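Local coordinates for acyl-CoA thioesterase II (Mycobacterium avium subsp. paratuberculosis, PDB 4R9Z), which probably hydrolyses fatty acyl-CoA thioesters to the free fatty acid and coenzyme A, as a double hot-dog thioesterase, at residues D10-L15 against R183-P188; Q45-A50 against R57-V62; Q119-P124 against W225-A230. One frame throughout, in Å; residues are numbered along the deposited sequence.

Contact 1. Residues D10-L15 against R183-P188; sequences DVLATL and RVPDDP
Leu-12 meets the 183-188 loop through one methyl group. Its CD1 lies 4.4 Å from CD of Pro-185, the ring carbon next to the proline nitrogen. This is a loose apolar contact near the surface. The same CD1 stands 4.3 Å from the backbone O of Arg-183. With CG on the far side from the carbonyl carbon (chi1 -68°) and the chain then extended (chi2 177°), Leu-12 sends this methyl out to the loop.

The contact joins the N-terminal helix 8-15 to the second thioesterase region of this double hot-dog protein. The loop leads from strand 176-180 into helix 188-201. Leu-12 also touches Leu-190 on that helix, and Leu-15 touches Leu-194, so the short helix packs on both the loop and the helix that follows it.

No hydrogen bond crosses between the two segments. OG1 of Thr-14 donates to O of Val-11 at 2.7 Å, tilted 21° from the carbonyl plane. That oxygen also takes the helix bond from N of Leu-15 at 2.9 Å. On the loop, Asp-187 is the N-cap of helix 188-201, and its OD1 accepts from the backbone N of Val-189.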
loop_
_atom_site.group_PDB
_atom_site.type_symbol
_atom_site.label_atom_id
_atom_site.label_comp_id
_atom_site.label_asym_id
_atom_site.label_seq_id
_atom_site.Cartn_x
_atom_site.Cartn_y
_atom_site.Cartn_z
ATOM N N ASP B 10 1.466 -18.662 -22.635
ATOM C CA ASP B 10 1.717 -19.458 -21.442
ATOM C C ASP B 10 1.326 -18.697 -20.180
ATOM O O ASP B 10 0.867 -19.294 -19.205
ATOM C CB ASP B 10 3.184 -19.880 -21.379
ATOM C CG ASP B 10 3.574 -20.777 -22.533
ATOM O OD1 ASP B 10 2.680 -21.461 -23.074
ATOM O OD2 ASP B 10 4.770 -20.800 -22.897
ATOM N N VAL B 11 1.502 -17.379 -20.199
ATOM C CA VAL B 11 1.109 -16.550 -19.065
ATOM C C VAL B 11 -0.405 -16.526 -18.915
ATOM O O VAL B 11 -0.932 -16.794 -17.835
ATOM C CB VAL B 11 1.634 -15.106 -19.198
ATOM C CG1 VAL B 11 0.960 -14.194 -18.181
ATOM C CG2 VAL B 11 3.145 -15.078 -19.038
ATOM N N LEU B 12 -1.096 -16.224 -20.007
ATOM C CA LEU B 12 -2.553 -16.165 -20.010
ATOM C C LEU B 12 -3.166 -17.478 -19.533
ATOM O O LEU B 12 -4.188 -17.482 -18.845
ATOM C CB LEU B 12 -3.066 -15.820 -21.405
ATOM C CG LEU B 12 -2.746 -14.409 -21.887
ATOM C CD1 LEU B 12 -3.247 -14.221 -23.301
ATOM C CD2 LEU B 12 -3.374 -13.383 -20.958
ATOM N N ALA B 13 -2.544 -18.589 -19.912
ATOM C CA ALA B 13 -2.997 -19.904 -19.482
ATOM C C ALA B 13 -2.911 -20.052 -17.963
ATOM O O ALA B 13 -3.876 -20.460 -17.318
ATOM C CB ALA B 13 -2.191 -20.991 -20.168
ATOM N N THR B 14 -1.757 -19.715 -17.395
ATOM C CA THR B 14 -1.554 -19.834 -15.953
ATOM C C THR B 14 -2.452 -18.869 -15.182
ATOM O O THR B 14 -2.802 -19.123 -14.032
ATOM C CB THR B 14 -0.084 -19.578 -15.554
ATOM O OG1 THR B 14 0.352 -18.316 -16.073
ATOM C CG2 THR B 14 0.813 -20.687 -16.082
ATOM N N LEU B 15 -2.822 -17.762 -15.818
ATOM C CA LEU B 15 -3.701 -16.792 -15.181
ATOM C C LEU B 15 -5.150 -17.263 -15.158
ATOM O O LEU B 15 -5.964 -16.734 -14.403
ATOM C CB LEU B 15 -3.598 -15.436 -15.873
ATOM C CG LEU B 15 -2.221 -14.787 -15.711
ATOM C CD1 LEU B 15 -2.220 -13.363 -16.233
ATOM C CD2 LEU B 15 -1.777 -14.834 -14.257
ATOM N N ARG B 183 -1.931 -10.462 -28.425
ATOM C CA ARG B 183 -3.239 -9.837 -28.267
ATOM C C ARG B 183 -3.897 -10.250 -26.945
ATOM O O ARG B 183 -3.783 -11.401 -26.518
ATOM C CB ARG B 183 -4.140 -10.202 -29.450
ATOM C CG ARG B 183 -5.486 -9.492 -29.462
ATOM C CD ARG B 183 -5.285 -7.993 -29.652
ATOM N NE ARG B 183 -4.726 -7.698 -30.971
ATOM C CZ ARG B 183 -4.786 -6.513 -31.571
ATOM N NH1 ARG B 183 -5.380 -5.488 -30.973
ATOM N NH2 ARG B 183 -4.246 -6.352 -32.773
ATOM N N VAL B 184 -4.550 -9.296 -26.283
ATOM C CA VAL B 184 -5.222 -9.557 -25.011
ATOM C C VAL B 184 -6.747 -9.562 -25.177
ATOM O O VAL B 184 -7.300 -8.687 -25.843
ATOM C CB VAL B 184 -4.811 -8.506 -23.947
ATOM C CG1 VAL B 184 -5.596 -8.685 -22.650
ATOM C CG2 VAL B 184 -3.313 -8.581 -23.685
ATOM N N PRO B 185 -7.428 -10.539 -24.549
ATOM C CA PRO B 185 -8.878 -10.765 -24.619
ATOM C C PRO B 185 -9.793 -9.569 -24.316
ATOM O O PRO B 185 -11.000 -9.710 -24.509
ATOM C CB PRO B 185 -9.089 -11.852 -23.567
ATOM C CG PRO B 185 -7.861 -12.672 -23.673
ATOM C CD PRO B 185 -6.737 -11.707 -23.968
ATOM N N ASP B 186 -9.250 -8.452 -23.836
ATOM C CA ASP B 186 -10.041 -7.244 -23.566
ATOM C C ASP B 186 -11.006 -7.533 -22.417
ATOM O O ASP B 186 -12.146 -7.066 -22.393
ATOM C CB ASP B 186 -10.792 -6.756 -24.814
ATOM C CG ASP B 186 -11.395 -5.367 -24.633
ATOM O OD1 ASP B 186 -10.631 -4.379 -24.653
ATOM O OD2 ASP B 186 -12.632 -5.263 -24.474
ATOM N N ASP B 187 -10.541 -8.352 -21.484
ATOM C CA ASP B 187 -11.217 -8.545 -20.213
ATOM C C ASP B 187 -10.674 -7.511 -19.229
ATOM O O ASP B 187 -9.509 -7.581 -18.840
ATOM C CB ASP B 187 -10.990 -9.977 -19.714
ATOM C CG ASP B 187 -11.796 -10.314 -18.472
ATOM O OD1 ASP B 187 -12.325 -9.395 -17.810
ATOM O OD2 ASP B 187 -11.889 -11.519 -18.152
ATOM N N PRO B 188 -11.525 -6.557 -18.820
ATOM C CA PRO B 188 -11.191 -5.495 -17.862
ATOM C C PRO B 188 -10.459 -6.015 -16.629
ATOM O O PRO B 188 -9.465 -5.427 -16.207
ATOM C CB PRO B 188 -12.557 -4.934 -17.476
ATOM C CG PRO B 188 -13.412 -5.189 -18.655
ATOM C CD PRO B 188 -12.923 -6.469 -19.274
#

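Contact 2. Residues Q45-A50 against R57-V62; sequences QALLAA and REPHSV
Leu-47 reaches from the helix to both Pro-59 and Val-62 with a single methyl. Its CD1 is 3.9 Å from CB of Pro-59 and 4.1 Å from CB of Val-62. CG2 of Val-62 is about as near to it, at 4.2 Å. The leucine side chain crosses the proline at about a right angle and meets the valine at a slant. All three residues are buried, and the contact between the segments is wholly apolar.

Torsions explain how the methyl gets there. CG of Leu-47 is trans to the backbone N (chi1 179°), which carries the branch out from the helix toward the strand. CG1 of Val-62 sits between its own backbone N and carbonyl carbon (chi1 55°), and this turns CG2 to the leucine.

The backbone sets the next shell. The chain turns a corner at His-60, between the two residues that Leu-47 touches. Both still point their CB toward the helix. Ser-61 points away, and its OG is hydrogen-bonded to Tyr-65, Asp-221 and Glu-270 of the second subunit. ND1 of His-60 also bonds to Glu-270 of that subunit, while NE2 bonds to OG of Ser-109.

Helix 39-52 is the long helix of the first hot-dog, lying against its strands. Leu-47 touches Ser-193 on helix 188-201 as well. Pro-59 packs on Phe-110 of strand 101-111, and Val-62 is backbone-bonded to Val-224 of strand 218-226, where the strands of the two halves meet.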
loop_
_atom_site.group_PDB
_atom_site.type_symbol
_atom_site.label_atom_id
_atom_site.label_comp_id
_atom_site.label_asym_id
_atom_site.label_seq_id
_atom_site.Cartn_x
_atom_site.Cartn_y
_atom_site.Cartn_z
ATOM N N GLN B 45 -2.284 -13.654 -9.991
ATOM C CA GLN B 45 -3.178 -14.791 -9.830
ATOM C C GLN B 45 -4.109 -14.583 -8.640
ATOM O O GLN B 45 -5.311 -14.837 -8.725
ATOM C CB GLN B 45 -2.377 -16.085 -9.660
ATOM C CG GLN B 45 -1.813 -16.643 -10.957
ATOM C CD GLN B 45 -1.089 -17.961 -10.764
ATOM O OE1 GLN B 45 -0.487 -18.211 -9.716
ATOM N NE2 GLN B 45 -1.133 -18.811 -11.783
ATOM N N ALA B 46 -3.544 -14.115 -7.533
ATOM C CA ALA B 46 -4.313 -13.874 -6.320
ATOM C C ALA B 46 -5.368 -12.793 -6.543
ATOM O O ALA B 46 -6.456 -12.849 -5.971
ATOM C CB ALA B 46 -3.392 -13.488 -5.184
ATOM N N LEU B 47 -5.046 -11.819 -7.388
ATOM C CA LEU B 47 -5.974 -10.746 -7.699
ATOM C C LEU B 47 -7.130 -11.272 -8.527
ATOM O O LEU B 47 -8.271 -10.857 -8.348
ATOM C CB LEU B 47 -5.275 -9.614 -8.448
ATOM C CG LEU B 47 -6.213 -8.459 -8.818
ATOM C CD1 LEU B 47 -6.793 -7.792 -7.573
ATOM C CD2 LEU B 47 -5.526 -7.440 -9.731
ATOM N N LEU B 48 -6.830 -12.195 -9.432
ATOM C CA LEU B 48 -7.874 -12.824 -10.229
ATOM C C LEU B 48 -8.760 -13.687 -9.345
ATOM O O LEU B 48 -9.975 -13.746 -9.536
ATOM C CB LEU B 48 -7.271 -13.660 -11.360
ATOM C CG LEU B 48 -6.725 -12.814 -12.508
ATOM C CD1 LEU B 48 -5.865 -13.641 -13.451
ATOM C CD2 LEU B 48 -7.875 -12.157 -13.248
ATOM N N ALA B 49 -8.142 -14.342 -8.371
ATOM C CA ALA B 49 -8.883 -15.155 -7.428
ATOM C C ALA B 49 -9.940 -14.311 -6.735
ATOM O O ALA B 49 -11.126 -14.618 -6.797
ATOM C CB ALA B 49 -7.947 -15.769 -6.412
ATOM N N ALA B 50 -9.505 -13.206 -6.142
ATOM C CA ALA B 50 -10.406 -12.287 -5.467
ATOM C C ALA B 50 -11.477 -11.758 -6.415
ATOM O O ALA B 50 -12.660 -11.742 -6.081
ATOM C CB ALA B 50 -9.619 -11.133 -4.859
ATOM N N ARG B 57 -17.478 -6.846 -10.518
ATOM C CA ARG B 57 -16.877 -5.676 -9.902
ATOM C C ARG B 57 -15.388 -5.651 -10.215
ATOM O O ARG B 57 -14.746 -6.698 -10.298
ATOM C CB ARG B 57 -17.123 -5.681 -8.394
ATOM C CG ARG B 57 -18.560 -5.374 -8.013
ATOM C CD ARG B 57 -18.765 -5.346 -6.505
ATOM N NE ARG B 57 -20.167 -5.111 -6.161
ATOM C CZ ARG B 57 -20.619 -4.915 -4.925
ATOM N NH1 ARG B 57 -19.785 -4.936 -3.895
ATOM N NH2 ARG B 57 -21.911 -4.704 -4.715
ATOM N N GLU B 58 -14.845 -4.455 -10.416
ATOM C CA GLU B 58 -13.436 -4.314 -10.764
ATOM C C GLU B 58 -12.595 -3.866 -9.567
ATOM O O GLU B 58 -13.071 -3.123 -8.704
ATOM C CB GLU B 58 -13.277 -3.326 -11.919
ATOM C CG GLU B 58 -13.735 -3.875 -13.259
ATOM C CD GLU B 58 -13.936 -2.785 -14.287
ATOM O OE1 GLU B 58 -12.959 -2.073 -14.601
ATOM O OE2 GLU B 58 -15.074 -2.633 -14.774
ATOM N N PRO B 59 -11.334 -4.318 -9.514
ATOM C CA PRO B 59 -10.454 -3.925 -8.411
ATOM C C PRO B 59 -9.966 -2.496 -8.565
ATOM O O PRO B 59 -9.522 -2.101 -9.645
ATOM C CB PRO B 59 -9.290 -4.912 -8.518
ATOM C CG PRO B 59 -9.274 -5.319 -9.940
ATOM C CD PRO B 59 -10.693 -5.285 -10.420
ATOM N N HIS B 60 -10.060 -1.717 -7.494
ATOM C CA HIS B 60 -9.547 -0.363 -7.544
ATOM C C HIS B 60 -8.264 -0.249 -6.714
ATOM O O HIS B 60 -7.531 0.734 -6.835
ATOM C CB HIS B 60 -10.610 0.629 -7.078
ATOM C CG HIS B 60 -11.013 0.469 -5.646
ATOM N ND1 HIS B 60 -10.305 1.033 -4.611
ATOM C CD2 HIS B 60 -12.052 -0.191 -5.084
ATOM C CE1 HIS B 60 -10.894 0.735 -3.465
ATOM N NE2 HIS B 60 -11.954 -0.004 -3.723
ATOM N N SER B 61 -7.989 -1.255 -5.883
ATOM C CA SER B 61 -6.714 -1.324 -5.173
ATOM C C SER B 61 -6.427 -2.728 -4.661
ATOM O O SER B 61 -7.333 -3.540 -4.494
ATOM C CB SER B 61 -6.669 -0.322 -4.010
ATOM O OG SER B 61 -7.644 -0.602 -3.028
ATOM N N VAL B 62 -5.155 -2.997 -4.389
ATOM C CA VAL B 62 -4.726 -4.301 -3.904
ATOM C C VAL B 62 -3.381 -4.181 -3.181
ATOM O O VAL B 62 -2.470 -3.485 -3.632
ATOM C CB VAL B 62 -4.620 -5.340 -5.065
ATOM C CG1 VAL B 62 -3.712 -4.833 -6.174
ATOM C CG2 VAL B 62 -4.130 -6.689 -4.552
#

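Contact 3. Residues Q119-P124 against W225-A230; sequences QVVYQP and WFHGRA
His-227 lays its imidazole close beside the backbone of Tyr-122. NE2 lies 3.5 Å from O of Tyr-122, a close approach but not a hydrogen bond. CE1 is the ring atom nearest two side chains. OE1 of Gln-123 is 4.1 Å from it, and CG1 of Val-121 is 4.5 Å away at the margin of the contact. All three neighbours approach the ring obliquely. CG of His-227 stands trans to its backbone N (chi1 -173°), which swings the ring out from the end of strand 218-226.

The amide of Gln-123 is turned almost square to the imidazole, with the two planes 85° apart. Its NE2 donates to O of Pro-124 at 3.3 Å and also to O of Gly-261. Its OE1 accepts from N of Leu-263. These bonds hold the amide in place beside the histidine.

Segment 119-124 lies between strand 101-111 and strand 159-163 and holds the short, weakly bonded strand 121-122. It meets the loop that follows strand 218-226 of the second hot-dog; the chain leaves that strand just before His-227. ND1 of His-227 is bonded to O of Leu-263, so the ring and the Gln-123 amide are both tied to residues 261-263 of the same chain, at the start of strand 263-272.

The second subunit borders the contact. Tyr-122 pairs antiparallel with one of its strands, carrying the sheet across the interface. OH of Tyr-122 is hydrogen-bonded to Ser-242 of that subunit, and NE2 of His-227 makes a weak bond to O of its Ser-245.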
loop_
_atom_site.group_PDB
_atom_site.type_symbol
_atom_site.label_atom_id
_atom_site.label_comp_id
_atom_site.label_asym_id
_atom_site.label_seq_id
_atom_site.Cartn_x
_atom_site.Cartn_y
_atom_site.Cartn_z
ATOM N N GLN B 119 -17.593 12.196 -9.618
ATOM C CA GLN B 119 -17.066 12.761 -10.857
ATOM C C GLN B 119 -16.241 14.032 -10.662
ATOM O O GLN B 119 -16.566 15.094 -11.195
ATOM C CB GLN B 119 -18.200 13.015 -11.847
ATOM C CG GLN B 119 -18.696 11.740 -12.512
ATOM C CD GLN B 119 -17.549 10.820 -12.923
ATOM O OE1 GLN B 119 -17.160 9.920 -12.179
ATOM N NE2 GLN B 119 -16.990 11.064 -14.105
ATOM N N VAL B 120 -15.173 13.899 -9.884
ATOM C CA VAL B 120 -14.116 14.896 -9.834
ATOM C C VAL B 120 -12.836 14.171 -10.182
ATOM O O VAL B 120 -12.361 13.340 -9.412
ATOM C CB VAL B 120 -13.976 15.551 -8.461
ATOM C CG1 VAL B 120 -12.750 16.455 -8.441
ATOM C CG2 VAL B 120 -15.235 16.328 -8.109
ATOM N N VAL B 121 -12.263 14.506 -11.329
ATOM C CA VAL B 121 -11.143 13.744 -11.860
ATOM C C VAL B 121 -9.920 14.608 -12.132
ATOM O O VAL B 121 -10.011 15.675 -12.740
ATOM C CB VAL B 121 -11.542 13.019 -13.171
ATOM C CG1 VAL B 121 -10.408 12.141 -13.682
ATOM C CG2 VAL B 121 -12.808 12.211 -12.965
ATOM N N TYR B 122 -8.777 14.130 -11.650
ATOM C CA TYR B 122 -7.482 14.730 -11.929
ATOM C C TYR B 122 -6.401 13.674 -11.788
ATOM O O TYR B 122 -6.627 12.624 -11.195
ATOM C CB TYR B 122 -7.209 15.925 -11.016
ATOM C CG TYR B 122 -7.376 15.666 -9.537
ATOM C CD1 TYR B 122 -6.366 15.076 -8.787
ATOM C CD2 TYR B 122 -8.541 16.041 -8.885
ATOM C CE1 TYR B 122 -6.522 14.851 -7.430
ATOM C CE2 TYR B 122 -8.705 15.822 -7.535
ATOM C CZ TYR B 122 -7.694 15.230 -6.812
ATOM O OH TYR B 122 -7.869 15.013 -5.467
ATOM N N GLN B 123 -5.242 13.939 -12.373
ATOM C CA GLN B 123 -4.152 12.977 -12.367
ATOM C C GLN B 123 -2.828 13.705 -12.514
ATOM O O GLN B 123 -2.806 14.875 -12.902
ATOM C CB GLN B 123 -4.332 11.960 -13.495
ATOM C CG GLN B 123 -4.432 12.587 -14.874
ATOM C CD GLN B 123 -4.379 11.558 -15.984
ATOM O OE1 GLN B 123 -5.389 10.947 -16.328
ATOM N NE2 GLN B 123 -3.195 11.354 -16.544
ATOM N N PRO B 124 -1.714 13.035 -12.177
ATOM C CA PRO B 124 -0.456 13.657 -12.592
ATOM C C PRO B 124 -0.370 13.662 -14.112
ATOM O O PRO B 124 -0.827 12.709 -14.756
ATOM C CB PRO B 124 0.618 12.753 -11.976
ATOM C CG PRO B 124 -0.082 11.472 -11.651
ATOM C CD PRO B 124 -1.504 11.826 -11.363
ATOM N N TRP B 225 -2.890 1.036 -6.846
ATOM C CA TRP B 225 -4.162 1.742 -6.852
ATOM C C TRP B 225 -4.569 2.031 -8.291
ATOM O O TRP B 225 -3.852 2.710 -9.027
ATOM C CB TRP B 225 -4.066 3.039 -6.042
ATOM C CG TRP B 225 -3.694 2.819 -4.610
ATOM C CD1 TRP B 225 -4.545 2.714 -3.549
ATOM C CD2 TRP B 225 -2.372 2.659 -4.082
ATOM N NE1 TRP B 225 -3.833 2.507 -2.390
ATOM C CE2 TRP B 225 -2.498 2.469 -2.693
ATOM C CE3 TRP B 225 -1.093 2.664 -4.649
ATOM C CZ2 TRP B 225 -1.400 2.286 -1.864
ATOM C CZ3 TRP B 225 -0.005 2.481 -3.822
ATOM C CH2 TRP B 225 -0.166 2.294 -2.443
ATOM N N PHE B 226 -5.708 1.521 -8.704
ATOM C CA PHE B 226 -6.156 1.656 -10.061
ATOM C C PHE B 226 -6.903 2.928 -10.286
ATOM O O PHE B 226 -7.630 3.365 -9.453
ATOM C CB PHE B 226 -7.003 0.480 -10.456
ATOM C CG PHE B 226 -6.274 -0.812 -10.453
ATOM C CD1 PHE B 226 -5.508 -1.198 -11.513
ATOM C CD2 PHE B 226 -6.362 -1.648 -9.384
ATOM C CE1 PHE B 226 -4.857 -2.382 -11.500
ATOM C CE2 PHE B 226 -5.704 -2.837 -9.364
ATOM C CZ PHE B 226 -4.956 -3.204 -10.433
ATOM N N HIS B 227 -6.703 3.519 -11.442
ATOM C CA HIS B 227 -7.294 4.789 -11.747
ATOM C C HIS B 227 -8.239 4.677 -12.915
ATOM O O HIS B 227 -9.420 4.870 -12.789
ATOM C CB HIS B 227 -6.194 5.776 -12.048
ATOM C CG HIS B 227 -6.660 7.171 -12.226
ATOM N ND1 HIS B 227 -6.935 7.706 -13.453
ATOM C CD2 HIS B 227 -6.866 8.156 -11.337
ATOM C CE1 HIS B 227 -7.313 8.955 -13.313
ATOM N NE2 HIS B 227 -7.280 9.252 -12.037
ATOM N N GLY B 228 -7.695 4.346 -14.059
ATOM C CA GLY B 228 -8.446 4.303 -15.266
ATOM C C GLY B 228 -8.187 2.964 -15.847
ATOM O O GLY B 228 -7.342 2.270 -15.385
ATOM N N ARG B 229 -8.956 2.591 -16.839
ATOM C CA ARG B 229 -8.825 1.271 -17.437
ATOM C C ARG B 229 -7.710 1.225 -18.476
ATOM O O ARG B 229 -7.620 2.084 -19.351
ATOM C CB ARG B 229 -10.157 0.846 -18.043
ATOM C CG ARG B 229 -10.496 -0.600 -17.763
ATOM C CD ARG B 229 -11.885 -0.938 -18.252
ATOM N NE ARG B 229 -12.894 -0.396 -17.347
ATOM C CZ ARG B 229 -14.194 -0.652 -17.438
ATOM N NH1 ARG B 229 -14.648 -1.452 -18.395
ATOM N NH2 ARG B 229 -15.038 -0.114 -16.566
ATOM N N ALA B 230 -6.860 0.211 -18.371
ATOM C CA ALA B 230 -5.682 0.101 -19.219
ATOM C C ALA B 230 -6.019 -0.296 -20.649
ATOM O O ALA B 230 -6.874 -1.151 -20.886
ATOM C CB ALA B 230 -4.703 -0.895 -18.628
#

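How the contacts relate
Contact 2 is the buried one, about 15 Å from contact 1 and about 17 Å from contact 3, centre to centre. The other two are surface contacts, with centres about 23 Å apart. Along the chain, contact 2 is nested inside the loop closed by contact 1 and comes before contact 3. Contacts 1 and 3 interleave, and each joins parts more than 100 residues apart. Thr-14 O probably bonds to Gln-45 NE2, linking contacts 1 and 2. Contacts 2 and 3 share neighbouring strands, 58-66 and 218-226, with a probable His-60 O to Phe-226 N bond and a Glu-58 to Arg-229 salt bridge. This strand pairing joins the two hot-dog regions, and both contacts lie beside the second subunit.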